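Local coordinates for protein putative secreted glycosylhydrolase (PDB 3IMM) that probably acts as a secreted glycoside hydrolase of the 3-keto-disaccharide hydrolase family, built on a concanavalin-like beta sandwich that here holds a sodium ion, at residues 149-152 with 157-160; 96-99 with 104-107; 133-136 with 141-144; 80-85 with 125-130. All blocks are in the same frame, centred on the assembly; numbering follows the deposited sequence. Where two conformers were deposited one is given.

Interaction 1: residues 149-152 with 157-160; sequences SKWT and NPDG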
loop_
_atom_site.group_PDB
_atom_site.type_symbol
_atom_site.label_atom_id
_atom_site.label_comp_id
_atom_site.label_asym_id
_atom_site.label_seq_id
_atom_site.Cartn_x
_atom_site.Cartn_y
_atom_site.Cartn_z
ATOM N N SER A 149 -17.800 -0.509 -2.978
ATOM C CA SER A 149 -19.123 -0.120 -3.479
ATOM C C SER A 149 -19.789 0.883 -2.564
ATOM O O SER A 149 -20.630 1.621 -3.031
ATOM C CB SER A 149 -20.045 -1.325 -3.726
ATOM O OG SER A 149 -20.324 -1.992 -2.540
ATOM N N LYS A 150 -19.364 0.956 -1.295
ATOM C CA LYS A 150 -19.890 1.945 -0.352
ATOM C C LYS A 150 -19.362 3.333 -0.623
ATOM O O LYS A 150 -19.938 4.311 -0.166
ATOM C CB LYS A 150 -19.540 1.589 1.085
ATOM C CG LYS A 150 -20.139 0.270 1.582
ATOM C CD LYS A 150 -19.560 -0.140 2.966
ATOM C CE LYS A 150 -20.139 0.684 4.135
ATOM N NZ LYS A 150 -19.114 0.806 5.238
ATOM N N TRP A 151 -18.260 3.439 -1.352
ATOM C CA TRP A 151 -17.609 4.742 -1.572
ATOM C C TRP A 151 -18.207 5.403 -2.823
ATOM O O TRP A 151 -17.556 5.493 -3.877
ATOM C CB TRP A 151 -16.085 4.562 -1.692
ATOM C CG TRP A 151 -15.401 4.629 -0.368
ATOM C CD1 TRP A 151 -14.715 5.700 0.146
ATOM C CD2 TRP A 151 -15.389 3.614 0.643
ATOM N NE1 TRP A 151 -14.275 5.397 1.417
ATOM C CE2 TRP A 151 -14.689 4.125 1.743
ATOM C CE3 TRP A 151 -15.913 2.337 0.728
ATOM C CZ2 TRP A 151 -14.507 3.397 2.905
ATOM C CZ3 TRP A 151 -15.700 1.601 1.897
ATOM C CH2 TRP A 151 -15.000 2.131 2.954
ATOM N N THR A 152 -19.458 5.831 -2.681
ATOM C CA THR A 152 -20.194 6.482 -3.743
ATOM C C THR A 152 -19.761 7.940 -3.897
ATOM O O THR A 152 -19.893 8.508 -4.968
ATOM C CB THR A 152 -21.692 6.410 -3.490
ATOM O OG1 THR A 152 -21.947 6.885 -2.163
ATOM C CG2 THR A 152 -22.211 4.977 -3.671
ATOM N N ASN A 157 -16.141 10.146 3.158
ATOM C CA ASN A 157 -16.010 8.710 3.440
ATOM C C ASN A 157 -17.208 8.211 4.190
ATOM O O ASN A 157 -17.845 8.978 4.927
ATOM C CB ASN A 157 -14.766 8.439 4.288
ATOM C CG ASN A 157 -13.484 8.583 3.514
ATOM O OD1 ASN A 157 -13.318 7.994 2.437
ATOM N ND2 ASN A 157 -12.553 9.391 4.054
ATOM N N PRO A 158 -17.514 6.912 4.056
ATOM C CA PRO A 158 -18.586 6.335 4.867
ATOM C C PRO A 158 -18.453 6.594 6.368
ATOM O O PRO A 158 -19.446 6.683 7.063
ATOM C CB PRO A 158 -18.475 4.836 4.564
ATOM C CG PRO A 158 -17.912 4.765 3.212
ATOM C CD PRO A 158 -16.908 5.897 3.179
ATOM N N ASP A 159 -17.238 6.718 6.865
ATOM C CA ASP A 159 -17.024 7.088 8.282
ATOM C C ASP A 159 -17.169 8.593 8.594
ATOM O O ASP A 159 -17.019 8.999 9.736
ATOM C CB ASP A 159 -15.669 6.545 8.784
ATOM C CG ASP A 159 -14.473 7.399 8.332
ATOM O OD1 ASP A 159 -14.629 8.403 7.595
ATOM O OD2 ASP A 159 -13.357 7.050 8.741
ATOM N N GLY A 160 -17.473 9.402 7.584
ATOM C CA GLY A 160 -17.785 10.834 7.790
ATOM C C GLY A 160 -16.638 11.808 7.569
ATOM O O GLY A 160 -16.853 13.017 7.501
#

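Interaction 2: residues 96-99 with 104-107; sequences KPYE and IYGH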
loop_
_atom_site.group_PDB
_atom_site.type_symbol
_atom_site.label_atom_id
_atom_site.label_comp_id
_atom_site.label_asym_id
_atom_site.label_seq_id
_atom_site.Cartn_x
_atom_site.Cartn_y
_atom_site.Cartn_z
ATOM N N LYS A 96 -5.129 10.962 11.688
ATOM C CA LYS A 96 -6.438 10.550 11.179
ATOM C C LYS A 96 -6.411 9.027 11.098
ATOM O O LYS A 96 -5.372 8.466 10.835
ATOM C CB LYS A 96 -6.718 11.169 9.798
ATOM C CG LYS A 96 -6.847 12.686 9.767
ATOM N N PRO A 97 -7.536 8.349 11.370
ATOM C CA PRO A 97 -7.540 6.886 11.234
ATOM C C PRO A 97 -7.057 6.347 9.898
ATOM O O PRO A 97 -6.444 5.285 9.874
ATOM C CB PRO A 97 -9.002 6.495 11.467
ATOM C CG PRO A 97 -9.606 7.601 12.190
ATOM C CD PRO A 97 -8.821 8.862 11.889
ATOM N N TYR A 98 -7.329 7.042 8.793
ATOM C CA TYR A 98 -6.898 6.549 7.455
ATOM C C TYR A 98 -5.408 6.780 7.158
ATOM O O TYR A 98 -4.916 6.426 6.074
ATOM C CB TYR A 98 -7.791 7.097 6.331
ATOM C CG TYR A 98 -7.809 8.627 6.073
ATOM C CD1 TYR A 98 -6.637 9.361 5.955
ATOM C CD2 TYR A 98 -9.020 9.299 5.842
ATOM C CE1 TYR A 98 -6.653 10.748 5.680
ATOM C CE2 TYR A 98 -9.046 10.684 5.577
ATOM C CZ TYR A 98 -7.854 11.386 5.485
ATOM O OH TYR A 98 -7.882 12.712 5.186
ATOM N N GLU A 99 -4.699 7.378 8.118
ATOM C CA GLU A 99 -3.248 7.550 8.044
ATOM C C GLU A 99 -2.497 6.467 8.809
ATOM O O GLU A 99 -1.284 6.408 8.734
ATOM C CB GLU A 99 -2.822 8.909 8.577
ATOM C CG GLU A 99 -3.477 10.055 7.855
ATOM C CD GLU A 99 -3.026 11.406 8.375
ATOM O OE1 GLU A 99 -2.934 11.589 9.621
ATOM O OE2 GLU A 99 -2.769 12.270 7.517
ATOM N N ILE A 104 -6.758 2.071 4.436
ATOM C CA ILE A 104 -6.892 2.485 3.031
ATOM C C ILE A 104 -6.784 3.994 3.039
ATOM O O ILE A 104 -7.688 4.731 3.534
ATOM C CB ILE A 104 -8.209 1.998 2.367
ATOM C CG1 ILE A 104 -8.430 0.524 2.641
ATOM C CG2 ILE A 104 -8.198 2.258 0.819
ATOM C CD1 ILE A 104 -7.285 -0.338 2.061
ATOM N N TYR A 105 -5.636 4.466 2.561
ATOM C CA TYR A 105 -5.237 5.832 2.760
ATOM C C TYR A 105 -6.310 6.753 2.228
ATOM O O TYR A 105 -6.790 6.590 1.111
ATOM C CB TYR A 105 -3.895 6.206 2.113
ATOM C CG TYR A 105 -3.635 7.664 2.292
ATOM C CD1 TYR A 105 -3.213 8.141 3.517
ATOM C CD2 TYR A 105 -3.917 8.594 1.277
ATOM C CE1 TYR A 105 -3.047 9.501 3.742
ATOM C CE2 TYR A 105 -3.745 9.955 1.495
ATOM C CZ TYR A 105 -3.285 10.390 2.728
ATOM O OH TYR A 105 -3.091 11.707 2.985
ATOM N N GLY A 106 -6.657 7.729 3.041
ATOM C CA GLY A 106 -7.682 8.727 2.669
ATOM C C GLY A 106 -9.128 8.287 2.667
ATOM O O GLY A 106 -10.042 9.132 2.434
ATOM N N HIS A 107 -9.365 7.007 2.997
ATOM C CA HIS A 107 -10.670 6.367 2.781
ATOM C C HIS A 107 -11.248 5.567 3.952
ATOM O O HIS A 107 -12.472 5.608 4.199
ATOM C CB HIS A 107 -10.617 5.507 1.510
ATOM C CG HIS A 107 -10.454 6.323 0.266
ATOM N ND1 HIS A 107 -9.227 6.764 -0.187
ATOM C CD2 HIS A 107 -11.378 6.830 -0.586
ATOM C CE1 HIS A 107 -9.406 7.486 -1.278
ATOM N NE2 HIS A 107 -10.703 7.546 -1.537
#

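Interaction 3: residues 133-136 with 141-144; sequences HIMV and KKVT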
loop_
_atom_site.group_PDB
_atom_site.type_symbol
_atom_site.label_atom_id
_atom_site.label_comp_id
_atom_site.label_asym_id
_atom_site.label_seq_id
_atom_site.Cartn_x
_atom_site.Cartn_y
_atom_site.Cartn_z
ATOM N N HIS A 133 -13.762 -5.887 -2.900
ATOM C CA HIS A 133 -13.407 -6.240 -1.518
ATOM C C HIS A 133 -11.892 -6.350 -1.325
ATOM O O HIS A 133 -11.227 -7.193 -1.970
ATOM C CB HIS A 133 -14.109 -7.540 -1.127
ATOM C CG HIS A 133 -15.596 -7.451 -1.268
ATOM N ND1 HIS A 133 -16.408 -6.921 -0.285
ATOM C CD2 HIS A 133 -16.414 -7.751 -2.313
ATOM C CE1 HIS A 133 -17.664 -6.937 -0.701
ATOM N NE2 HIS A 133 -17.693 -7.431 -1.931
ATOM N N ILE A 134 -11.364 -5.469 -0.473
ATOM C CA ILE A 134 -9.941 -5.434 -0.074
ATOM C C ILE A 134 -9.877 -5.707 1.426
ATOM O O ILE A 134 -10.621 -5.116 2.194
ATOM C CB ILE A 134 -9.305 -4.058 -0.439
ATOM C CG1 ILE A 134 -9.392 -3.878 -1.960
ATOM C CG2 ILE A 134 -7.819 -3.951 0.024
ATOM C CD1 ILE A 134 -8.822 -2.578 -2.504
HETATM N N MSE A 135 -9.032 -6.650 1.821
HETATM C CA MSE A 135 -8.765 -6.945 3.218
HETATM C C MSE A 135 -7.281 -6.733 3.489
HETATM O O MSE A 135 -6.433 -7.080 2.658
HETATM C CB MSE A 135 -9.159 -8.390 3.542
HETATM C CG MSE A 135 -8.612 -8.896 4.853
HETATM SE SE MSE A 135 -9.147 -10.736 5.213
HETATM C CE MSE A 135 -11.095 -10.498 5.367
ATOM N N VAL A 136 -6.963 -6.157 4.647
ATOM C CA VAL A 136 -5.575 -6.020 5.049
ATOM C C VAL A 136 -5.367 -6.801 6.344
ATOM O O VAL A 136 -6.042 -6.586 7.353
ATOM C CB VAL A 136 -5.145 -4.566 5.196
ATOM C CG1 VAL A 136 -3.694 -4.477 5.559
ATOM C CG2 VAL A 136 -5.442 -3.776 3.916
ATOM N N LYS A 141 -3.161 -9.876 12.117
ATOM C CA LYS A 141 -4.428 -9.259 12.580
ATOM C C LYS A 141 -5.193 -8.690 11.408
ATOM O O LYS A 141 -4.647 -7.894 10.619
ATOM C CB LYS A 141 -4.172 -8.123 13.541
ATOM C CG LYS A 141 -3.345 -8.452 14.768
ATOM C CD LYS A 141 -4.149 -9.142 15.830
ATOM C CE LYS A 141 -3.344 -9.439 17.087
ATOM N NZ LYS A 141 -3.834 -10.638 17.888
ATOM N N LYS A 142 -6.466 -9.069 11.295
ATOM C CA LYS A 142 -7.334 -8.471 10.304
ATOM C C LYS A 142 -7.642 -7.036 10.729
ATOM O O LYS A 142 -8.485 -6.810 11.600
ATOM C CB LYS A 142 -8.603 -9.301 10.165
ATOM C CG LYS A 142 -9.505 -8.869 9.028
ATOM C CD LYS A 142 -10.437 -10.012 8.598
ATOM C CE LYS A 142 -11.535 -10.291 9.566
ATOM N NZ LYS A 142 -12.187 -9.067 10.095
ATOM N N VAL A 143 -6.985 -6.077 10.089
ATOM C CA VAL A 143 -7.114 -4.685 10.474
ATOM C C VAL A 143 -8.096 -3.865 9.625
ATOM O O VAL A 143 -8.668 -2.923 10.124
ATOM C CB VAL A 143 -5.753 -3.953 10.593
ATOM C CG1 VAL A 143 -4.959 -4.583 11.753
ATOM C CG2 VAL A 143 -4.961 -3.994 9.315
ATOM N N THR A 144 -8.318 -4.247 8.377
ATOM C CA THR A 144 -9.056 -3.391 7.451
ATOM C C THR A 144 -9.795 -4.253 6.474
ATOM O O THR A 144 -9.247 -5.223 5.946
ATOM C CB THR A 144 -8.084 -2.417 6.709
ATOM O OG1 THR A 144 -7.309 -1.730 7.696
ATOM C CG2 THR A 144 -8.825 -1.413 5.803
#

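Interaction 4: residues 80-85 with 125-130; sequences VEIQIA and MRIKCA. With NA (sodium ion), chain D.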
loop_
_atom_site.group_PDB
_atom_site.type_symbol
_atom_site.label_atom_id
_atom_site.label_comp_id
_atom_site.label_asym_id
_atom_site.label_seq_id
_atom_site.Cartn_x
_atom_site.Cartn_y
_atom_site.Cartn_z
ATOM N N VAL A 80 -5.780 2.504 -5.615
ATOM C CA VAL A 80 -6.070 2.365 -4.189
ATOM C C VAL A 80 -4.745 2.189 -3.442
ATOM O O VAL A 80 -3.845 1.443 -3.906
ATOM C CB VAL A 80 -6.993 1.148 -3.963
ATOM C CG1 VAL A 80 -7.183 0.884 -2.478
ATOM C CG2 VAL A 80 -8.287 1.366 -4.740
ATOM N N GLU A 81 -4.603 2.888 -2.313
ATOM C CA GLU A 81 -3.388 2.827 -1.509
ATOM C C GLU A 81 -3.665 2.283 -0.104
ATOM O O GLU A 81 -4.510 2.797 0.660
ATOM C CB GLU A 81 -2.720 4.189 -1.375
ATOM C CG GLU A 81 -1.534 4.173 -0.453
ATOM C CD GLU A 81 -0.918 5.547 -0.305
ATOM O OE1 GLU A 81 -1.577 6.544 -0.677
ATOM O OE2 GLU A 81 0.218 5.617 0.209
ATOM N N ILE A 82 -2.933 1.214 0.194
ATOM C CA ILE A 82 -2.880 0.634 1.508
ATOM C C ILE A 82 -1.737 1.327 2.236
ATOM O O ILE A 82 -0.582 1.208 1.859
ATOM C CB ILE A 82 -2.649 -0.882 1.504
ATOM C CG1 ILE A 82 -3.794 -1.631 0.788
ATOM C CG2 ILE A 82 -2.604 -1.361 2.999
ATOM C CD1 ILE A 82 -3.852 -1.527 -0.734
ATOM N N GLN A 83 -2.103 2.093 3.257
ATOM C CA GLN A 83 -1.140 2.857 4.034
ATOM C C GLN A 83 -0.147 1.976 4.793
ATOM O O GLN A 83 -0.529 1.000 5.446
ATOM C CB GLN A 83 -1.907 3.686 5.061
ATOM C CG GLN A 83 -1.079 4.601 5.930
ATOM C CD GLN A 83 -0.582 5.823 5.225
ATOM O OE1 GLN A 83 -0.584 5.892 4.000
ATOM N NE2 GLN A 83 -0.169 6.817 6.000
ATOM N N ILE A 84 1.118 2.379 4.765
ATOM C CA ILE A 84 2.143 1.822 5.643
ATOM C C ILE A 84 2.707 2.979 6.408
ATOM O O ILE A 84 3.120 3.969 5.816
ATOM C CB ILE A 84 3.297 1.120 4.883
ATOM C CG1 ILE A 84 2.814 -0.126 4.198
ATOM C CG2 ILE A 84 4.397 0.716 5.861
ATOM C CD1 ILE A 84 3.847 -0.760 3.311
ATOM N N ALA A 85 2.699 2.883 7.730
ATOM C CA ALA A 85 3.095 4.001 8.546
ATOM C C ALA A 85 3.618 3.534 9.881
ATOM O O ALA A 85 3.185 2.523 10.422
ATOM C CB ALA A 85 1.905 4.999 8.751
HETATM N N MSE A 125 2.520 -8.173 6.056
HETATM C CA MSE A 125 1.215 -7.710 5.624
HETATM C C MSE A 125 0.763 -8.563 4.441
HETATM O O MSE A 125 1.534 -8.841 3.532
HETATM C CB MSE A 125 1.257 -6.231 5.231
HETATM C CG MSE A 125 -0.005 -5.728 4.571
HETATM SE SE MSE A 125 0.154 -3.829 4.092
HETATM C CE MSE A 125 -0.131 -3.201 5.836
ATOM N N ARG A 126 -0.485 -8.984 4.507
ATOM C CA ARG A 126 -1.193 -9.648 3.406
ATOM C C ARG A 126 -2.392 -8.780 2.964
ATOM O O ARG A 126 -3.190 -8.315 3.798
ATOM C CB ARG A 126 -1.674 -11.029 3.838
ATOM C CG ARG A 126 -2.544 -11.720 2.781
ATOM C CD ARG A 126 -2.729 -13.153 3.102
ATOM N NE ARG A 126 -1.460 -13.887 3.032
ATOM C CZ ARG A 126 -1.290 -15.150 3.435
ATOM N NH1 ARG A 126 -2.301 -15.880 3.876
ATOM N NH2 ARG A 126 -0.092 -15.690 3.376
ATOM N N ILE A 127 -2.488 -8.529 1.670
ATOM C CA ILE A 127 -3.573 -7.718 1.105
ATOM C C ILE A 127 -4.320 -8.623 0.144
ATOM O O ILE A 127 -3.741 -9.114 -0.798
ATOM C CB ILE A 127 -3.063 -6.468 0.383
ATOM C CG1 ILE A 127 -2.119 -5.677 1.287
ATOM C CG2 ILE A 127 -4.209 -5.577 -0.050
ATOM C CD1 ILE A 127 -1.348 -4.591 0.524
ATOM N N LYS A 128 -5.588 -8.873 0.422
ATOM C CA LYS A 128 -6.438 -9.698 -0.419
ATOM C C LYS A 128 -7.331 -8.762 -1.212
ATOM O O LYS A 128 -8.108 -7.980 -0.642
ATOM C CB LYS A 128 -7.285 -10.695 0.400
ATOM C CG LYS A 128 -6.479 -11.581 1.356
ATOM C CD LYS A 128 -7.312 -12.710 2.008
ATOM C CE LYS A 128 -7.165 -14.029 1.288
ATOM N NZ LYS A 128 -8.098 -15.080 1.760
ATOM N N CYS A 129 -7.196 -8.843 -2.535
ATOM C CA CYS A 129 -7.886 -7.941 -3.433
ATOM C C CYS A 129 -8.843 -8.721 -4.325
ATOM O O CYS A 129 -8.467 -9.256 -5.356
ATOM C CB CYS A 129 -6.882 -7.159 -4.237
ATOM S SG CYS A 129 -5.908 -5.988 -3.249
ATOM N N ALA A 130 -10.094 -8.773 -3.898
ATOM C CA ALA A 130 -11.109 -9.585 -4.535
ATOM C C ALA A 130 -12.164 -8.662 -5.116
ATOM O O ALA A 130 -13.171 -8.370 -4.484
ATOM C CB ALA A 130 -11.722 -10.598 -3.509
HETATM NA NA NA D . 1.148 6.669 2.518
#

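Interaction 1: residues 149-152 with 157-160
W151 and N157 bring the backbones of 149-152 and 157-160 together, with the CA atom of W151 6.6 Å from the CA atom of N157. Both segments belong to the long loop between strands 141-147 and 179-182 of the concanavalin-like fold. The chain leaves a short 3-10 turn at K150 and bends through an inverse gamma turn centred on W151, in which T152 N makes a weak bond to K150 O. It comes back as a type I beta turn from N157 to G160, closed by G160 N to N157 O at 2.7 Å. P158 suits the second position of that turn, where its fixed phi is already right, and the positive phi of 97° at the last position favours glycine.

Side chains join the two turns around the indole of W151. P158 lies over one face, the two side chains crossing at about a right angle: CD makes a CH-pi contact above the five-membered ring, though the model places it implausibly close there, while CG extends toward the benzene half, 3.7 Å from CZ2 of W151. K150 borders the same proline loosely at its two ends, CB near P158 CG and, after a bend at chi3, NZ 4.1 Å from P158 CB. N157 approaches at the ring edge. Its amide nitrogen is held by S161 OG and G106 O, which fixes the rotation of the amide and offers the carbonyl to the indole. W151 NE1 donates to N157 OD1 at 2.9 Å, with the oxygen in the indole plane and a somewhat bent N-H...O angle of 144°.

Interaction 2: residues 96-99 with 104-107
A tight turn from I104 to H107, with the backbone angles of type II, sets G106 against the ring of Y98 in the long excursion between strands 80-85 and 122-130, next to the sodium site. H107 N closes the turn on I104 O at 2.9 Å, and the positive phi of the third position suits a glycine. Y98 comes from the short 3-10 segment 97-99. Its CG stands between the backbone N and the carbonyl carbon (chi1 64°), which lays the ring flat on the turn: G106 CA sits over the ring centre, 3.4 Å from the centroid, while K96 CB lies over the opposite face nearer the rim. The edge of Y98 is also directed at the face of Y105 in a T-shaped pair, centroids 5.5 Å apart and planes at 69°. The E99 side chain lies beside that of Y105, pointing the same way, with E99 CG 4.2 Å from Y105 CE1. Within the turn, H107 ND1 donates in its ring plane to Y105 O at 2.8 Å, pinning the imidazole. Where the backbones come closest, Y105 CA points its hydrogen almost straight at Y98 O, 3.4 Å away. Y98 O is buried without a conventional hydrogen-bond partner, so this weak C-H...O contact is a modest compensation for a carbonyl withdrawn from water.

Interaction 3: residues 133-136 with 141-144
V136 O is approached by two successive N-H groups of the facing strand: V143 N at 2.9 Å, nearly in line with the carbonyl bond, and T144 N in a weak bond at 3.4 Å. Two residues opposite one define a classic beta bulge, and V143 has the helix-like psi (-27°) expected at its first position. At the second bulge residue, V136 N donates to T144 O at 2.8 Å, completing an antiparallel hydrogen-bonded pair. The short strand segments run at 130° to each other, well away from simple antiparallel. V136 and T144 lie side by side on one face of the sheet, with V136 CB 3.9 Å from T144 CB. V143 puts CG2 between its own backbone N and carbonyl carbon, and that methyl reaches V136 CG1 at 4.0 Å. Compact beta-branched residues suit this buried side. T144 can bury its hydroxyl because OG1 bonds to G102 O, whereas the exposed K142 carries its charge to E145 in a salt bridge. The segments belong to the hairpin of strands 133-138 and 141-147, the latter at the margin of its sheet. Strand 122-130 lies on the far side of 133-138, and V136 packs on M125 there and on I82 of the second sheet.

Interaction 4: residues 80-85 with 125-130
I82 and I127 meet tip to tip across the gap between two sheets, while the residues on either side of I82 turn away from that gap to hold a metal ion. I82 CG1 lies 3.8 Å from I127 CD1. The other branch, CG2, anti to its own backbone N, points at M125, a selenomethionine, and rests 3.9 Å from its SE atom. M125 runs straight out through chi1 and chi2, which carries SE to this spot and makes the side chain cross I82 obliquely; the bend at chi3 (-78°) then sets only the terminal CE. The long, pliable chain fits beside the stiffer isoleucine. No hydrogen bond links the two strands. Their axes are 10.4 Å apart and nearly antiparallel at 167°, the face-to-face packing of a concanavalin-like beta sandwich, with 80-85 at the margin of one sheet and 125-130 inside the other. V67 of strand 62-69 also touches I82, adding to the apolar layer. On the outward side of 80-85, E81 is fully extended and gives OE2 to the sodium ion at 2.7 Å; Q83 bends at chi2 (75°) and binds sodium through OE1 at 2.4 Å. N62 OD1 and S63 O supply further ligands. The amide of Q83 is held in position because NE2 donates to E99 O, and E81 OE2 also accepts a hydrogen bond from Q183 NE2.

How the interactions relate
Following the chain, strand 80-85 comes first, and interaction 4 closes the long loop from it to 125-130, tying the two sheets of the sandwich together. Interaction 2 is nested inside that loop, folding 96-99 onto 104-107; its Y105 N bonds to E81 O, fastening the excursion to the margin of one sheet. Interaction 3 follows in series as a hairpin, joined to interaction 4 because strands 133-138 and 122-130 are neighbours, and I104 of interaction 2 packs on its T144. Interaction 1 closes last, in the loop after strand 141-147, and leans on interaction 2 where the rings of W151 and H107 meet. None of the four cross.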